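Local coordinates for cytochrome C-550 (Paracoccus versutus, PDB 2BH4), which probably shuttles electrons through a covalently bound heme c, and is here the variant in which lysine replaces the axial methionine ligand, at residues E73-E78 with V88-D93. The protein carries 1 engineered substitution. Residues are numbered along the deposited sequence; the frame is centred on the assembly and turned at random.
Sequences EADLIE and VEKTGD
Lys-90 reaches across to Asp-75 in a surface salt bridge that shows how water can complete a long ion pair. Lys-90 NZ stands 3.6 Å from Asp-75 OD1, and the methylene carbon CE lies just as near that oxygen, which therefore meets the end of the chain from the flank. Two waters close the gap: one accepts from NZ and donates to Asp-75 OD2, while another takes a bond of 2.7 Å from Lys-90 NZ and lies within hydrogen-bonding distance of both Asp-75 OD1 and Glu-78 OE1. Lys-90 bends at its second torsion (chi2 -57°) and is extended beyond, a shape that also brings NZ to Glu-89 OE2, 3.1 Å away, on the anti side of that carboxylate and 24° out of its plane. The ammonium thus lies between acids of both helices. Glu-78 OE1 and Glu-89 OE2 approach to 4.2 Å, their carboxylate planes 70° apart; a third water donates to Glu-78 OE1 and Glu-89 OE1, and the nearby lysine charge probably eases their repulsion. A methionine in place of Lys-90 would probably leave Asp-75 and Glu-89 without their shared counter-charge and the acidic cluster less well balanced. Asp-75 OD1 also accepts from Trp-86 NE1 of the partner helix, a bond that probably sets the carboxylate's position. The contact bridges consecutive helices 73-81 and 83-91 at the surface, with Leu-76 touching the heme and helix 108-117, and Lys-90 resting on Val-62 of helix 57-65.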
loop_
_atom_site.group_PDB
_atom_site.type_symbol
_atom_site.label_atom_id
_atom_site.label_comp_id
_atom_site.label_asym_id
_atom_site.label_seq_id
_atom_site.Cartn_x
_atom_site.Cartn_y
_atom_site.Cartn_z
ATOM N N GLU A 73 -2.135 -8.124 -5.561
ATOM C CA GLU A 73 -3.342 -8.033 -4.769
ATOM C C GLU A 73 -3.249 -8.888 -3.490
ATOM O O GLU A 73 -3.620 -8.415 -2.405
ATOM C CB GLU A 73 -4.553 -8.414 -5.631
ATOM C CG GLU A 73 -4.935 -7.264 -6.589
ATOM C CD GLU A 73 -6.144 -7.587 -7.463
ATOM O OE1 GLU A 73 -6.962 -8.427 -7.042
ATOM O OE2 GLU A 73 -6.265 -6.989 -8.550
ATOM N N ALA A 74 -2.648 -10.076 -3.580
ATOM C CA ALA A 74 -2.525 -10.954 -2.413
ATOM C C ALA A 74 -1.614 -10.340 -1.332
ATOM O O ALA A 74 -1.943 -10.340 -0.137
ATOM C CB ALA A 74 -2.024 -12.340 -2.840
ATOM N N ASP A 75 -0.487 -9.791 -1.761
ATOM C CA ASP A 75 0.442 -9.173 -0.814
ATOM C C ASP A 75 -0.178 -7.914 -0.201
ATOM O O ASP A 75 -0.005 -7.664 0.994
ATOM C CB ASP A 75 1.792 -8.872 -1.480
ATOM C CG ASP A 75 2.741 -10.057 -1.415
ATOM O OD1 ASP A 75 2.757 -10.777 -0.383
ATOM O OD2 ASP A 75 3.518 -10.242 -2.364
ATOM N N LEU A 76 -0.906 -7.125 -0.992
ATOM C CA LEU A 76 -1.589 -5.954 -0.455
ATOM C C LEU A 76 -2.597 -6.320 0.617
ATOM O O LEU A 76 -2.647 -5.690 1.672
ATOM C CB LEU A 76 -2.278 -5.156 -1.550
ATOM C CG LEU A 76 -1.348 -4.311 -2.412
ATOM C CD1 LEU A 76 -2.044 -3.872 -3.678
ATOM C CD2 LEU A 76 -0.770 -3.091 -1.635
ATOM N N ILE A 77 -3.373 -7.377 0.385
ATOM C CA ILE A 77 -4.351 -7.771 1.388
ATOM C C ILE A 77 -3.646 -8.129 2.703
ATOM O O ILE A 77 -4.076 -7.721 3.779
ATOM C CB ILE A 77 -5.224 -8.924 0.881
ATOM C CG1 ILE A 77 -6.130 -8.400 -0.229
ATOM C CG2 ILE A 77 -6.063 -9.508 2.020
ATOM C CD1 ILE A 77 -6.869 -9.499 -0.968
ATOM N N GLU A 78 -2.547 -8.873 2.610
ATOM C CA GLU A 78 -1.809 -9.276 3.810
ATOM C C GLU A 78 -1.203 -8.068 4.515
ATOM O O GLU A 78 -1.340 -7.911 5.726
ATOM C CB GLU A 78 -0.730 -10.305 3.463
ATOM C CG GLU A 78 -1.293 -11.676 3.043
ATOM C CD GLU A 78 -0.229 -12.691 2.719
ATOM O OE1 GLU A 78 0.975 -12.343 2.830
ATOM O OE2 GLU A 78 -0.602 -13.827 2.340
ATOM N N VAL A 88 8.351 -8.772 8.406
ATOM C CA VAL A 88 9.180 -9.810 9.002
ATOM C C VAL A 88 9.229 -11.038 8.081
ATOM O O VAL A 88 10.270 -11.632 7.874
ATOM C CB VAL A 88 8.687 -10.185 10.408
ATOM C CG1 VAL A 88 9.446 -11.417 10.946
ATOM C CG2 VAL A 88 8.821 -9.022 11.346
ATOM N N GLU A 89 8.081 -11.426 7.534
ATOM C CA GLU A 89 8.010 -12.547 6.638
ATOM C C GLU A 89 8.902 -12.371 5.417
ATOM O O GLU A 89 9.654 -13.281 5.071
ATOM C CB GLU A 89 6.560 -12.802 6.205
ATOM C CG GLU A 89 6.369 -13.929 5.200
ATOM C CD GLU A 89 4.940 -14.056 4.777
ATOM O OE1 GLU A 89 4.070 -14.077 5.675
ATOM O OE2 GLU A 89 4.682 -14.107 3.556
ATOM N N LYS A 90 8.830 -11.199 4.785
ATOM C CA LYS A 90 9.536 -10.974 3.541
ATOM C C LYS A 90 11.026 -10.705 3.734
ATOM O O LYS A 90 11.807 -11.032 2.862
ATOM C CB LYS A 90 8.865 -9.846 2.737
ATOM C CG LYS A 90 7.385 -10.093 2.405
ATOM C CD LYS A 90 7.141 -11.380 1.649
ATOM C CE LYS A 90 5.690 -11.581 1.384
ATOM N NZ LYS A 90 5.373 -12.889 0.785
ATOM N N THR A 91 11.410 -10.129 4.869
ATOM C CA THR A 91 12.832 -9.876 5.146
ATOM C C THR A 91 13.542 -11.040 5.828
ATOM O O THR A 91 14.769 -11.160 5.741
ATOM C CB THR A 91 13.049 -8.667 6.063
ATOM O OG1 THR A 91 12.397 -8.883 7.312
ATOM C CG2 THR A 91 12.596 -7.363 5.427
ATOM N N GLY A 92 12.784 -11.855 6.550
ATOM C CA GLY A 92 13.340 -12.903 7.392
ATOM C C GLY A 92 13.969 -12.353 8.658
ATOM O O GLY A 92 14.742 -13.056 9.327
ATOM N N ASP A 93 13.623 -11.112 9.005
ATOM C CA ASP A 93 14.210 -10.379 10.126
ATOM C C ASP A 93 13.125 -10.001 11.134
ATOM O O ASP A 93 12.293 -9.128 10.878
ATOM C CB ASP A 93 14.868 -9.116 9.585
ATOM C CG ASP A 93 15.618 -8.322 10.644
ATOM O OD1 ASP A 93 15.623 -8.712 11.836
ATOM O OD2 ASP A 93 16.228 -7.291 10.249
HETATM O O HOH W 1 2.716 -13.218 1.123
HETATM O O HOH W 2 5.269 -12.413 -2.160
HETATM O O HOH W 3 1.757 -12.825 5.532
#